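PDB 6W0P: kojibiose phosphorylase from Gut metagenome, which is a phosphorylase of glycoside hydrolase family 65, with a helical catalytic domain between an N-terminal and a C-terminal domain. Local coordinates for residues Met373-Leu379 / Tyr443-Met447; Phe454-Arg458 / Phe468-Val473; Asn490-Lys494 / Ser532-Ile537; Phe497-Asp501 / Met528-Ser532. All blocks are in the same frame, centred on the assembly; numbering follows the deposited sequence.

Contact 1: residues Met373-Leu379 / Tyr443-Met447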
loop_
_atom_site.group_PDB
_atom_site.type_symbol
_atom_site.label_atom_id
_atom_site.label_comp_id
_atom_site.label_asym_id
_atom_site.label_seq_id
_atom_site.Cartn_x
_atom_site.Cartn_y
_atom_site.Cartn_z
ATOM N N MET A 373 31.089 -9.882 -3.479
ATOM C CA MET A 373 31.710 -8.594 -3.912
ATOM C C MET A 373 30.624 -7.721 -4.538
ATOM O O MET A 373 30.664 -6.463 -4.384
ATOM C CB MET A 373 32.835 -8.802 -4.932
ATOM C CG MET A 373 34.127 -9.356 -4.343
ATOM S SD MET A 373 34.717 -8.526 -2.878
ATOM C CE MET A 373 34.917 -6.860 -3.496
ATOM N N PHE A 374 29.646 -8.350 -5.185
ATOM C CA PHE A 374 28.489 -7.587 -5.695
ATOM C C PHE A 374 27.939 -6.751 -4.539
ATOM O O PHE A 374 27.592 -5.582 -4.787
ATOM C CB PHE A 374 27.397 -8.468 -6.301
ATOM C CG PHE A 374 26.074 -7.752 -6.340
ATOM C CD1 PHE A 374 25.862 -6.696 -7.212
ATOM C CD2 PHE A 374 25.069 -8.084 -5.453
ATOM C CE1 PHE A 374 24.649 -6.027 -7.238
ATOM C CE2 PHE A 374 23.862 -7.405 -5.467
ATOM C CZ PHE A 374 23.654 -6.376 -6.361
ATOM N N ARG A 375 27.829 -7.343 -3.344
ATOM C CA ARG A 375 27.259 -6.679 -2.139
ATOM C C ARG A 375 28.256 -5.656 -1.584
ATOM O O ARG A 375 27.821 -4.602 -1.133
ATOM C CB ARG A 375 26.871 -7.708 -1.073
ATOM C CG ARG A 375 25.796 -8.680 -1.534
ATOM C CD ARG A 375 24.471 -8.022 -1.911
ATOM N NE ARG A 375 23.390 -9.009 -1.981
ATOM C CZ ARG A 375 22.103 -8.747 -2.170
ATOM N NH1 ARG A 375 21.680 -7.506 -2.322
ATOM N NH2 ARG A 375 21.231 -9.739 -2.209
ATOM N N TYR A 376 29.546 -5.966 -1.574
ATOM C CA TYR A 376 30.574 -4.994 -1.137
ATOM C C TYR A 376 30.451 -3.761 -2.032
ATOM O O TYR A 376 30.478 -2.637 -1.522
ATOM C CB TYR A 376 32.000 -5.552 -1.165
ATOM C CG TYR A 376 32.969 -4.512 -0.675
ATOM C CD1 TYR A 376 33.123 -4.260 0.679
ATOM C CD2 TYR A 376 33.595 -3.659 -1.572
ATOM C CE1 TYR A 376 33.938 -3.233 1.130
ATOM C CE2 TYR A 376 34.414 -2.629 -1.140
ATOM C CZ TYR A 376 34.582 -2.410 0.215
ATOM O OH TYR A 376 35.397 -1.390 0.612
ATOM N N ASN A 377 30.256 -3.967 -3.332
ATOM C CA ASN A 377 30.303 -2.867 -4.326
ATOM C C ASN A 377 28.971 -2.111 -4.339
ATOM O O ASN A 377 28.889 -1.137 -5.101
ATOM C CB ASN A 377 30.728 -3.377 -5.706
ATOM C CG ASN A 377 32.181 -3.795 -5.754
ATOM O OD1 ASN A 377 33.046 -3.105 -5.215
ATOM N ND2 ASN A 377 32.467 -4.914 -6.398
ATOM N N THR A 378 27.970 -2.548 -3.563
ATOM C CA THR A 378 26.662 -1.853 -3.398
ATOM C C THR A 378 26.477 -1.480 -1.922
ATOM O O THR A 378 25.326 -1.219 -1.529
ATOM C CB THR A 378 25.480 -2.692 -3.916
ATOM O OG1 THR A 378 25.626 -4.051 -3.486
ATOM C CG2 THR A 378 25.374 -2.632 -5.422
ATOM N N LEU A 379 27.569 -1.422 -1.154
ATOM C CA LEU A 379 27.564 -0.941 0.255
ATOM C C LEU A 379 26.989 0.481 0.343
ATOM O O LEU A 379 26.229 0.736 1.276
ATOM C CB LEU A 379 28.980 -0.976 0.844
ATOM C CG LEU A 379 29.226 -2.025 1.926
ATOM C CD1 LEU A 379 30.614 -1.851 2.551
ATOM C CD2 LEU A 379 28.156 -1.976 3.010
ATOM N N TYR A 443 37.751 -6.418 2.743
ATOM C CA TYR A 443 36.303 -6.244 2.425
ATOM C C TYR A 443 35.383 -6.695 3.568
ATOM O O TYR A 443 34.511 -5.925 3.978
ATOM C CB TYR A 443 35.972 -6.990 1.135
ATOM C CG TYR A 443 36.810 -6.553 -0.034
ATOM C CD1 TYR A 443 36.693 -5.270 -0.537
ATOM C CD2 TYR A 443 37.758 -7.394 -0.599
ATOM C CE1 TYR A 443 37.475 -4.832 -1.593
ATOM C CE2 TYR A 443 38.539 -6.975 -1.664
ATOM C CZ TYR A 443 38.397 -5.691 -2.161
ATOM O OH TYR A 443 39.147 -5.260 -3.215
ATOM N N GLY A 444 35.559 -7.925 4.047
ATOM C CA GLY A 444 34.613 -8.623 4.940
ATOM C C GLY A 444 34.293 -7.837 6.190
ATOM O O GLY A 444 33.115 -7.597 6.455
ATOM N N ILE A 445 35.319 -7.448 6.931
ATOM C CA ILE A 445 35.183 -6.738 8.232
ATOM C C ILE A 445 34.330 -5.490 8.008
ATOM O O ILE A 445 33.377 -5.301 8.755
ATOM C CB ILE A 445 36.572 -6.425 8.808
ATOM C CG1 ILE A 445 37.390 -7.706 8.982
ATOM C CG2 ILE A 445 36.457 -5.630 10.109
ATOM C CD1 ILE A 445 38.853 -7.471 9.310
ATOM N N GLU A 446 34.646 -4.692 6.986
ATOM C CA GLU A 446 33.903 -3.447 6.681
ATOM C C GLU A 446 32.403 -3.761 6.531
ATOM O O GLU A 446 31.589 -3.070 7.192
ATOM C CB GLU A 446 34.447 -2.766 5.429
ATOM C CG GLU A 446 33.865 -1.371 5.266
ATOM C CD GLU A 446 34.221 -0.679 3.972
ATOM O OE1 GLU A 446 35.178 -1.129 3.321
ATOM O OE2 GLU A 446 33.523 0.295 3.609
ATOM N N MET A 447 32.065 -4.760 5.706
ATOM C CA MET A 447 30.670 -5.202 5.437
ATOM C C MET A 447 30.006 -5.634 6.741
ATOM O O MET A 447 28.820 -5.311 6.913
ATOM C CB MET A 447 30.626 -6.379 4.464
ATOM C CG MET A 447 31.100 -6.007 3.098
ATOM S SD MET A 447 31.298 -7.441 2.066
ATOM C CE MET A 447 29.630 -7.564 1.417
#
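Tyr-376 and Tyr-443 form a T-shaped pair at the tight centre of this contact. The edge of Tyr-443 points into the face of Tyr-376, bringing CD1 of Tyr-443 within 3.5 Å of CE2 of Tyr-376, and the ring planes stand 70° apart. With its CG anti to the backbone N (chi1 -179°), Tyr-376 reaches straight across to the other helix. Tyr-443 in turn takes a methionine on one face: bends at chi2 and chi3 place the CE of Met-373 over the ring centre in a CH-pi contact, 3.8 Å from Tyr-443 CE1, with SD over the same face. A second methionine closes in at the edge of Tyr-376, where Met-447 CG is 3.6 Å from CD1 of the tyrosine and Met-447 SD also lies at the ring edge. The tip of Met-447 curls on to the backbone, its CE 3.4 Å from Tyr-376 N.

The packing relaxes away from the rings. Leu-379 CD1 keeps 4.2 Å from Met-447 CG. At the phenol end of the partly exposed Tyr-376, polar chemistry takes over: OH donates to Glu-446 OE1 at 2.7 Å, arriving on the syn side but 29° out of the carboxylate plane. The other oxygen, OE2, has a long, weak ion pair with Lys-517, while Arg-375 turns its charged end away to a salt bridge with Glu-353.

Two Met-aromatic contacts and one aromatic T thus join the C-terminal end of helix 365-376 to the flank of helix 437-458, a buried helix-helix interface consistent with the (alpha/alpha)6 barrel of the family 65 catalytic domain.

Contact 2: residues Phe454-Arg458 / Phe468-Val473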
loop_
_atom_site.group_PDB
_atom_site.type_symbol
_atom_site.label_atom_id
_atom_site.label_comp_id
_atom_site.label_asym_id
_atom_site.label_seq_id
_atom_site.Cartn_x
_atom_site.Cartn_y
_atom_site.Cartn_z
ATOM N N PHE A 454 23.632 -1.184 11.286
ATOM C CA PHE A 454 22.198 -1.132 10.900
ATOM C C PHE A 454 21.360 -1.925 11.905
ATOM O O PHE A 454 20.359 -1.401 12.392
ATOM C CB PHE A 454 21.993 -1.642 9.479
ATOM C CG PHE A 454 20.552 -1.881 9.141
ATOM C CD1 PHE A 454 19.646 -0.837 9.167
ATOM C CD2 PHE A 454 20.107 -3.147 8.799
ATOM C CE1 PHE A 454 18.312 -1.056 8.855
ATOM C CE2 PHE A 454 18.775 -3.358 8.492
ATOM C CZ PHE A 454 17.884 -2.315 8.515
ATOM N N LEU A 455 21.794 -3.142 12.239
ATOM C CA LEU A 455 21.019 -4.061 13.106
ATOM C C LEU A 455 20.875 -3.434 14.496
ATOM O O LEU A 455 19.803 -3.604 15.103
ATOM C CB LEU A 455 21.701 -5.427 13.158
ATOM C CG LEU A 455 21.578 -6.274 11.897
ATOM C CD1 LEU A 455 22.235 -7.638 12.099
ATOM C CD2 LEU A 455 20.123 -6.453 11.470
ATOM N N LEU A 456 21.909 -2.725 14.967
ATOM C CA LEU A 456 21.951 -2.088 16.319
ATOM C C LEU A 456 21.109 -0.813 16.362
ATOM O O LEU A 456 20.651 -0.482 17.452
ATOM C CB LEU A 456 23.400 -1.766 16.703
ATOM C CG LEU A 456 24.214 -2.956 17.200
ATOM C CD1 LEU A 456 25.696 -2.616 17.256
ATOM C CD2 LEU A 456 23.715 -3.415 18.559
ATOM N N SER A 457 20.941 -0.121 15.231
ATOM C CA SER A 457 20.120 1.110 15.124
ATOM C C SER A 457 18.648 0.792 14.836
ATOM O O SER A 457 17.795 1.527 15.322
ATOM C CB SER A 457 20.675 2.040 14.100
ATOM O OG SER A 457 20.982 1.355 12.906
ATOM N N ARG A 458 18.349 -0.220 14.016
ATOM C CA ARG A 458 16.953 -0.572 13.651
ATOM C C ARG A 458 16.396 -1.445 14.775
ATOM O O ARG A 458 15.177 -1.369 15.072
ATOM C CB ARG A 458 16.904 -1.257 12.279
ATOM C CG ARG A 458 15.525 -1.777 11.864
ATOM C CD ARG A 458 14.462 -0.698 11.984
ATOM N NE ARG A 458 13.133 -1.109 11.551
ATOM C CZ ARG A 458 12.282 -1.848 12.251
ATOM N NH1 ARG A 458 12.584 -2.295 13.458
ATOM N NH2 ARG A 458 11.099 -2.121 11.745
ATOM N N PHE A 468 16.445 -6.629 24.207
ATOM C CA PHE A 468 16.738 -6.073 22.864
ATOM C C PHE A 468 16.023 -6.949 21.823
ATOM O O PHE A 468 16.032 -8.190 21.964
ATOM C CB PHE A 468 18.252 -5.989 22.631
ATOM C CG PHE A 468 18.665 -5.166 21.428
ATOM C CD1 PHE A 468 18.873 -3.800 21.533
ATOM C CD2 PHE A 468 18.849 -5.754 20.185
ATOM C CE1 PHE A 468 19.249 -3.055 20.427
ATOM C CE2 PHE A 468 19.245 -5.008 19.090
ATOM C CZ PHE A 468 19.436 -3.659 19.209
ATOM N N SER A 469 15.405 -6.344 20.802
ATOM C CA SER A 469 14.754 -7.119 19.718
ATOM C C SER A 469 14.608 -6.281 18.452
ATOM O O SER A 469 15.178 -5.204 18.390
ATOM C CB SER A 469 13.438 -7.656 20.196
ATOM O OG SER A 469 12.931 -8.604 19.283
ATOM N N PHE A 470 13.882 -6.803 17.457
ATOM C CA PHE A 470 13.397 -6.020 16.310
ATOM C C PHE A 470 11.888 -5.999 16.436
ATOM O O PHE A 470 11.293 -7.066 16.581
ATOM C CB PHE A 470 13.922 -6.577 14.984
ATOM C CG PHE A 470 15.430 -6.548 14.873
ATOM C CD1 PHE A 470 16.213 -7.492 15.523
ATOM C CD2 PHE A 470 16.076 -5.530 14.197
ATOM C CE1 PHE A 470 17.598 -7.450 15.445
ATOM C CE2 PHE A 470 17.462 -5.499 14.102
ATOM C CZ PHE A 470 18.221 -6.462 14.718
ATOM N N TYR A 471 11.325 -4.794 16.392
ATOM C CA TYR A 471 9.880 -4.493 16.474
ATOM C C TYR A 471 9.417 -4.124 15.066
ATOM O O TYR A 471 10.214 -3.493 14.355
ATOM C CB TYR A 471 9.642 -3.370 17.489
ATOM C CG TYR A 471 9.909 -3.791 18.905
ATOM C CD1 TYR A 471 11.173 -3.676 19.458
ATOM C CD2 TYR A 471 8.901 -4.318 19.682
ATOM C CE1 TYR A 471 11.434 -4.073 20.760
ATOM C CE2 TYR A 471 9.160 -4.782 20.962
ATOM C CZ TYR A 471 10.430 -4.657 21.503
ATOM O OH TYR A 471 10.667 -5.081 22.773
ATOM N N GLY A 472 8.187 -4.515 14.702
ATOM C CA GLY A 472 7.509 -4.112 13.461
ATOM C C GLY A 472 8.204 -4.725 12.276
ATOM O O GLY A 472 8.601 -3.986 11.372
ATOM N N VAL A 473 8.409 -6.040 12.323
ATOM C CA VAL A 473 9.243 -6.763 11.324
ATOM C C VAL A 473 8.434 -7.872 10.662
ATOM O O VAL A 473 7.246 -8.106 11.030
ATOM C CB VAL A 473 10.547 -7.288 11.947
ATOM C CG1 VAL A 473 11.430 -6.126 12.382
ATOM C CG2 VAL A 473 10.316 -8.273 13.084
HETATM O O HOH W 1 13.112 -2.510 16.461
#
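Arg-458 meets Tyr-471 end-on, its guanidinium group turned so that the carbonyl oxygen lies almost in its plane, only 5° out of it. Both terminal nitrogens serve that single acceptor: NH1 donates to Tyr-471 O at 2.8 Å with an N-H...O angle of 154°, and NH2 donates to the same oxygen at 3.1 Å. NH2 also makes a weak bond to Gly-472 O. A bend at chi2 (52°) swings the arginine chain from the last turn of its helix toward these carbonyls. Water 1 ties the two backbones together alongside, donating to Arg-458 O at 2.7 Å and accepting from Tyr-471 N at 2.9 Å.

The two phenylalanines present themselves differently to the helix. Phe-470 crosses Leu-455 at a slant, with CZ 3.8 Å from Leu-455 CD2, and its CE2 comes obliquely within 3.2 Å of Leu-455 O. Phe-468 instead brings its edge to the backbone, CZ lying 3.8 Å from Leu-456 O nearly in the ring plane. That carbonyl also accepts a hydrogen bond from Lys-527. Farther along 468-473, Gly-472 and Val-473 both face Val-483 in a G1 beta bulge, and the positive phi of Gly-472 suits a glycine.

The second subunit comes close here: its Pro-556 packs on Tyr-471, its Asp-577 forms a long, weak ion pair with Arg-458, and its Arg-581 lies near the same guanidinium. The chemistry suggests that backbone carbonyls hold this buried arginine within the chain, their partial negative charge probably offsetting part of its own, and that two nitrogens on one oxygen should restrict rotation of the guanidinium.

Contact 3: residues Asn490-Lys494 / Ser532-Ile537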
loop_
_atom_site.group_PDB
_atom_site.type_symbol
_atom_site.label_atom_id
_atom_site.label_comp_id
_atom_site.label_asym_id
_atom_site.label_seq_id
_atom_site.Cartn_x
_atom_site.Cartn_y
_atom_site.Cartn_z
ATOM N N ASN A 490 15.972 -12.138 15.026
ATOM C CA ASN A 490 16.758 -11.911 16.265
ATOM C C ASN A 490 17.945 -12.879 16.276
ATOM O O ASN A 490 19.071 -12.436 16.579
ATOM C CB ASN A 490 15.898 -12.043 17.523
ATOM C CG ASN A 490 14.899 -10.915 17.647
ATOM O OD1 ASN A 490 14.642 -10.214 16.679
ATOM N ND2 ASN A 490 14.315 -10.767 18.828
ATOM N N PHE A 491 17.683 -14.141 15.946
ATOM C CA PHE A 491 18.696 -15.215 15.931
ATOM C C PHE A 491 19.808 -14.813 14.961
ATOM O O PHE A 491 20.987 -14.766 15.374
ATOM C CB PHE A 491 18.053 -16.551 15.557
ATOM C CG PHE A 491 18.964 -17.744 15.661
ATOM C CD1 PHE A 491 19.738 -18.141 14.587
ATOM C CD2 PHE A 491 19.021 -18.490 16.824
ATOM C CE1 PHE A 491 20.573 -19.242 14.689
ATOM C CE2 PHE A 491 19.832 -19.609 16.912
ATOM C CZ PHE A 491 20.599 -19.988 15.837
ATOM N N MET A 492 19.446 -14.502 13.716
ATOM C CA MET A 492 20.450 -14.176 12.670
ATOM C C MET A 492 21.219 -12.886 13.037
ATOM O O MET A 492 22.417 -12.829 12.708
ATOM C CB MET A 492 19.781 -14.035 11.302
ATOM C CG MET A 492 19.196 -15.331 10.789
ATOM S SD MET A 492 20.420 -16.651 10.674
ATOM C CE MET A 492 21.328 -16.083 9.236
ATOM N N ALA A 493 20.560 -11.882 13.641
ATOM C CA ALA A 493 21.184 -10.624 14.107
ATOM C C ALA A 493 22.215 -10.940 15.200
ATOM O O ALA A 493 23.370 -10.447 15.134
ATOM C CB ALA A 493 20.127 -9.671 14.613
ATOM N N LYS A 494 21.808 -11.725 16.197
ATOM C CA LYS A 494 22.699 -12.190 17.290
ATOM C C LYS A 494 23.885 -12.945 16.677
ATOM O O LYS A 494 25.025 -12.658 17.099
ATOM C CB LYS A 494 21.916 -13.032 18.290
ATOM C CG LYS A 494 22.700 -13.414 19.534
ATOM C CD LYS A 494 21.927 -14.229 20.564
ATOM C CE LYS A 494 22.809 -14.598 21.743
ATOM N NZ LYS A 494 21.998 -14.897 22.946
ATOM N N SER A 532 23.487 -8.199 22.124
ATOM C CA SER A 532 23.736 -9.636 21.865
ATOM C C SER A 532 23.239 -10.448 23.056
ATOM O O SER A 532 22.530 -11.430 22.843
ATOM C CB SER A 532 25.186 -9.877 21.583
ATOM O OG SER A 532 25.378 -11.151 21.001
ATOM N N ARG A 533 23.583 -10.032 24.272
ATOM C CA ARG A 533 23.239 -10.757 25.523
ATOM C C ARG A 533 21.726 -10.657 25.767
ATOM O O ARG A 533 21.131 -11.624 26.246
ATOM C CB ARG A 533 24.036 -10.192 26.711
ATOM C CG ARG A 533 25.542 -10.434 26.628
ATOM C CD ARG A 533 26.337 -10.142 27.914
ATOM N NE ARG A 533 25.942 -8.880 28.559
ATOM C CZ ARG A 533 26.665 -7.751 28.617
ATOM N NH1 ARG A 533 27.875 -7.688 28.086
ATOM N NH2 ARG A 533 26.162 -6.677 29.206
ATOM N N LYS A 534 21.113 -9.509 25.486
ATOM C CA LYS A 534 19.700 -9.262 25.878
ATOM C C LYS A 534 18.740 -9.620 24.737
ATOM O O LYS A 534 17.533 -9.525 24.959
ATOM C CB LYS A 534 19.526 -7.814 26.321
ATOM C CG LYS A 534 20.179 -7.500 27.660
ATOM C CD LYS A 534 19.921 -6.084 28.098
ATOM C CE LYS A 534 20.518 -5.754 29.451
ATOM N NZ LYS A 534 20.390 -4.297 29.693
ATOM N N MET A 535 19.258 -10.078 23.600
ATOM C CA MET A 535 18.442 -10.373 22.399
ATOM C C MET A 535 17.350 -11.378 22.782
ATOM O O MET A 535 17.672 -12.441 23.348
ATOM C CB MET A 535 19.294 -10.915 21.250
ATOM C CG MET A 535 18.509 -11.119 19.970
ATOM S SD MET A 535 18.034 -9.606 19.106
ATOM C CE MET A 535 19.663 -9.062 18.606
ATOM N N VAL A 536 16.099 -11.009 22.520
ATOM C CA VAL A 536 14.934 -11.884 22.782
ATOM C C VAL A 536 15.044 -13.064 21.816
ATOM O O VAL A 536 15.217 -12.816 20.603
ATOM C CB VAL A 536 13.603 -11.141 22.600
ATOM C CG1 VAL A 536 12.437 -12.099 22.764
ATOM C CG2 VAL A 536 13.477 -9.965 23.552
ATOM N N ILE A 537 14.984 -14.276 22.366
ATOM C CA ILE A 537 14.968 -15.573 21.634
ATOM C C ILE A 537 13.889 -16.440 22.292
ATOM O O ILE A 537 14.168 -17.009 23.361
ATOM C CB ILE A 537 16.343 -16.285 21.668
ATOM C CG1 ILE A 537 17.479 -15.428 21.117
ATOM C CG2 ILE A 537 16.259 -17.624 20.937
ATOM C CD1 ILE A 537 17.354 -15.155 19.630
HETATM O O HOH W 2 20.134 -13.338 24.030
#
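Asn-490 ND2 has two acceptors: Val-536 O across the contact, at 2.9 Å and nearly straight (163°), and Ser-469 OG outside the two segments. The Val-536 oxygen lies within 3° of the asparagine amide plane, although the donor is tilted from the plane of the Val-536 carbonyl. Beside this amide, Met-535 crosses the asparagine side chain at a slant, its SD 3.6 Å from Asn-490 CB. Bends at chi2 and chi3 fold the methionine so that its CE comes to 4.1 Å from Ala-493 CB. Ile-537 extends the apolar patch, with CD1 4.4 Å from Phe-491 CB.

Lys-494 works differently. Its fully extended chain runs past the end of helix 522-534, passing CE within 3.4 Å of Ser-532 O, and delivers NZ to water 2 at 2.7 Å. Met-535 O and Arg-533 O lie 2.7 and 3.0 Å from that same water, with more acceptors nearby than its two hydrogens can serve.

A lysine ammonium reaching, through water, the carbonyls at a helix C-terminus would probably be favoured by the helix dipole, while the asparagine bond would help hold the chain as it leaves the helix.

Contact 4: residues Phe497-Asp501 / Met528-Ser532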
loop_
_atom_site.group_PDB
_atom_site.type_symbol
_atom_site.label_atom_id
_atom_site.label_comp_id
_atom_site.label_asym_id
_atom_site.label_seq_id
_atom_site.Cartn_x
_atom_site.Cartn_y
_atom_site.Cartn_z
ATOM N N PHE A 497 26.293 -10.379 15.298
ATOM C CA PHE A 497 27.006 -9.659 16.383
ATOM C C PHE A 497 28.162 -10.523 16.884
ATOM O O PHE A 497 29.265 -9.993 17.039
ATOM C CB PHE A 497 26.059 -9.296 17.530
ATOM C CG PHE A 497 24.991 -8.296 17.169
ATOM C CD1 PHE A 497 25.182 -7.395 16.142
ATOM C CD2 PHE A 497 23.800 -8.264 17.873
ATOM C CE1 PHE A 497 24.194 -6.492 15.803
ATOM C CE2 PHE A 497 22.811 -7.356 17.539
ATOM C CZ PHE A 497 23.019 -6.455 16.514
ATOM N N GLN A 498 27.907 -11.812 17.110
ATOM C CA GLN A 498 28.909 -12.740 17.691
ATOM C C GLN A 498 30.018 -13.003 16.667
ATOM O O GLN A 498 31.185 -13.044 17.075
ATOM C CB GLN A 498 28.235 -14.014 18.173
ATOM C CG GLN A 498 27.303 -13.776 19.350
ATOM C CD GLN A 498 26.550 -15.036 19.694
ATOM O OE1 GLN A 498 26.260 -15.854 18.822
ATOM N NE2 GLN A 498 26.228 -15.196 20.970
ATOM N N TYR A 499 29.712 -13.083 15.371
ATOM C CA TYR A 499 30.771 -13.273 14.347
ATOM C C TYR A 499 31.689 -12.041 14.307
ATOM O O TYR A 499 32.923 -12.208 14.248
ATOM C CB TYR A 499 30.193 -13.577 12.965
ATOM C CG TYR A 499 31.210 -14.048 11.955
ATOM C CD1 TYR A 499 32.065 -15.110 12.231
ATOM C CD2 TYR A 499 31.320 -13.437 10.719
ATOM C CE1 TYR A 499 32.999 -15.554 11.305
ATOM C CE2 TYR A 499 32.240 -13.870 9.779
ATOM C CZ TYR A 499 33.086 -14.926 10.072
ATOM O OH TYR A 499 33.999 -15.339 9.140
ATOM N N LEU A 500 31.122 -10.839 14.300
ATOM C CA LEU A 500 31.935 -9.607 14.198
ATOM C C LEU A 500 32.843 -9.533 15.426
ATOM O O LEU A 500 34.045 -9.323 15.254
ATOM C CB LEU A 500 31.040 -8.369 14.123
ATOM C CG LEU A 500 31.794 -7.043 14.110
ATOM C CD1 LEU A 500 32.843 -7.021 13.010
ATOM C CD2 LEU A 500 30.841 -5.872 13.944
ATOM N N ASP A 501 32.251 -9.705 16.608
ATOM C CA ASP A 501 32.957 -9.778 17.908
ATOM C C ASP A 501 34.189 -10.689 17.806
ATOM O O ASP A 501 35.284 -10.212 18.159
ATOM C CB ASP A 501 32.018 -10.228 19.025
ATOM C CG ASP A 501 32.752 -10.259 20.355
ATOM O OD1 ASP A 501 33.554 -11.204 20.527
ATOM O OD2 ASP A 501 32.579 -9.304 21.171
ATOM N N MET A 528 26.812 -3.366 21.240
ATOM C CA MET A 528 26.705 -4.631 20.472
ATOM C C MET A 528 26.734 -5.811 21.437
ATOM O O MET A 528 25.872 -6.702 21.288
ATOM C CB MET A 528 27.808 -4.809 19.431
ATOM C CG MET A 528 27.528 -5.988 18.515
ATOM S SD MET A 528 28.581 -6.038 17.059
ATOM C CE MET A 528 30.116 -6.635 17.769
ATOM N N LYS A 529 27.657 -5.807 22.403
ATOM C CA LYS A 529 27.746 -6.874 23.436
ATOM C C LYS A 529 26.444 -6.914 24.241
ATOM O O LYS A 529 25.921 -8.023 24.453
ATOM C CB LYS A 529 28.953 -6.694 24.367
ATOM C CG LYS A 529 30.253 -7.312 23.858
ATOM C CD LYS A 529 31.498 -6.855 24.639
ATOM C CE LYS A 529 32.804 -7.243 23.972
ATOM N NZ LYS A 529 32.949 -8.717 23.889
ATOM N N ASP A 530 25.949 -5.769 24.701
ATOM C CA ASP A 530 24.735 -5.745 25.556
ATOM C C ASP A 530 23.530 -6.207 24.710
ATOM O O ASP A 530 22.720 -6.980 25.246
ATOM C CB ASP A 530 24.530 -4.389 26.244
ATOM C CG ASP A 530 23.343 -4.393 27.200
ATOM O OD1 ASP A 530 23.353 -5.213 28.155
ATOM O OD2 ASP A 530 22.378 -3.595 26.964
ATOM N N ALA A 531 23.407 -5.782 23.445
ATOM C CA ALA A 531 22.245 -6.146 22.589
ATOM C C ALA A 531 22.284 -7.658 22.318
ATOM O O ALA A 531 21.231 -8.325 22.406
ATOM C CB ALA A 531 22.212 -5.314 21.328
ATOM N N SER A 532 23.487 -8.199 22.124
ATOM C CA SER A 532 23.736 -9.636 21.865
ATOM C C SER A 532 23.239 -10.448 23.056
ATOM O O SER A 532 22.530 -11.430 22.843
ATOM C CB SER A 532 25.186 -9.877 21.583
ATOM O OG SER A 532 25.378 -11.151 21.001
#
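Met-528 pushes its methyl up to the backbone of the facing helix, an unusual reach, although the axes of the two short segments come no nearer than 10.3 Å: CE lies 3.5 Å from Phe-497 O and 3.9 Å from Asp-501 N, the two ends of one helical hydrogen bond. Its CG is anti to the backbone N (chi1 -170°), and the chain runs on extended until it bends at chi3. On the way it passes the Phe-497 ring obliquely, with CG 3.6 Å from Phe-497 CD1, and SD makes a slanted Met-aromatic contact. The Leu-500 side chain crosses that of Met-528 at about a right angle, its CD2 3.9 Å from Met-528 SD.

Polar groups border this apolar strip. Lys-529 bends at chi4 and gives NZ to the syn lone pair of Asp-501 OD2 in a salt bridge of 2.8 Å, at an exposed lysine. Toward the other end, Ser-532 OG rests 3.6 Å from Gln-498 CG.

The two short segments run roughly antiparallel, their N-to-C directions 142° apart. Phe-497 also packs on Leu-455 and Leu-456 of helix 437-458, Leu-500 touches Ser-452 of that helix, and Tyr-499, on another side of helix 487-504, packs against helix 418-434.

All four contacts lie in the central catalytic domain, and three of them form one continuous cluster. Contact 1 comes first along the chain, its centre 19 to 23 Å from the others, and is tied to contact 2 through helix 437-458. Contacts 3 and 4 share Ser-532 and both join helix 487-504 to helix 522-534, with centres 9 Å apart; in sequence, contact 4 falls between the two segments of contact 3. Contact 2, centred 10 and 14 Å from contacts 3 and 4, touches both: Phe-470 packs on Ala-493, and Leu-456 on Phe-497 and Ala-531. Helix 437-458 and strand 468-469 thus pack against the pair 487-504 and 522-534, with the second subunit reaching contact 2.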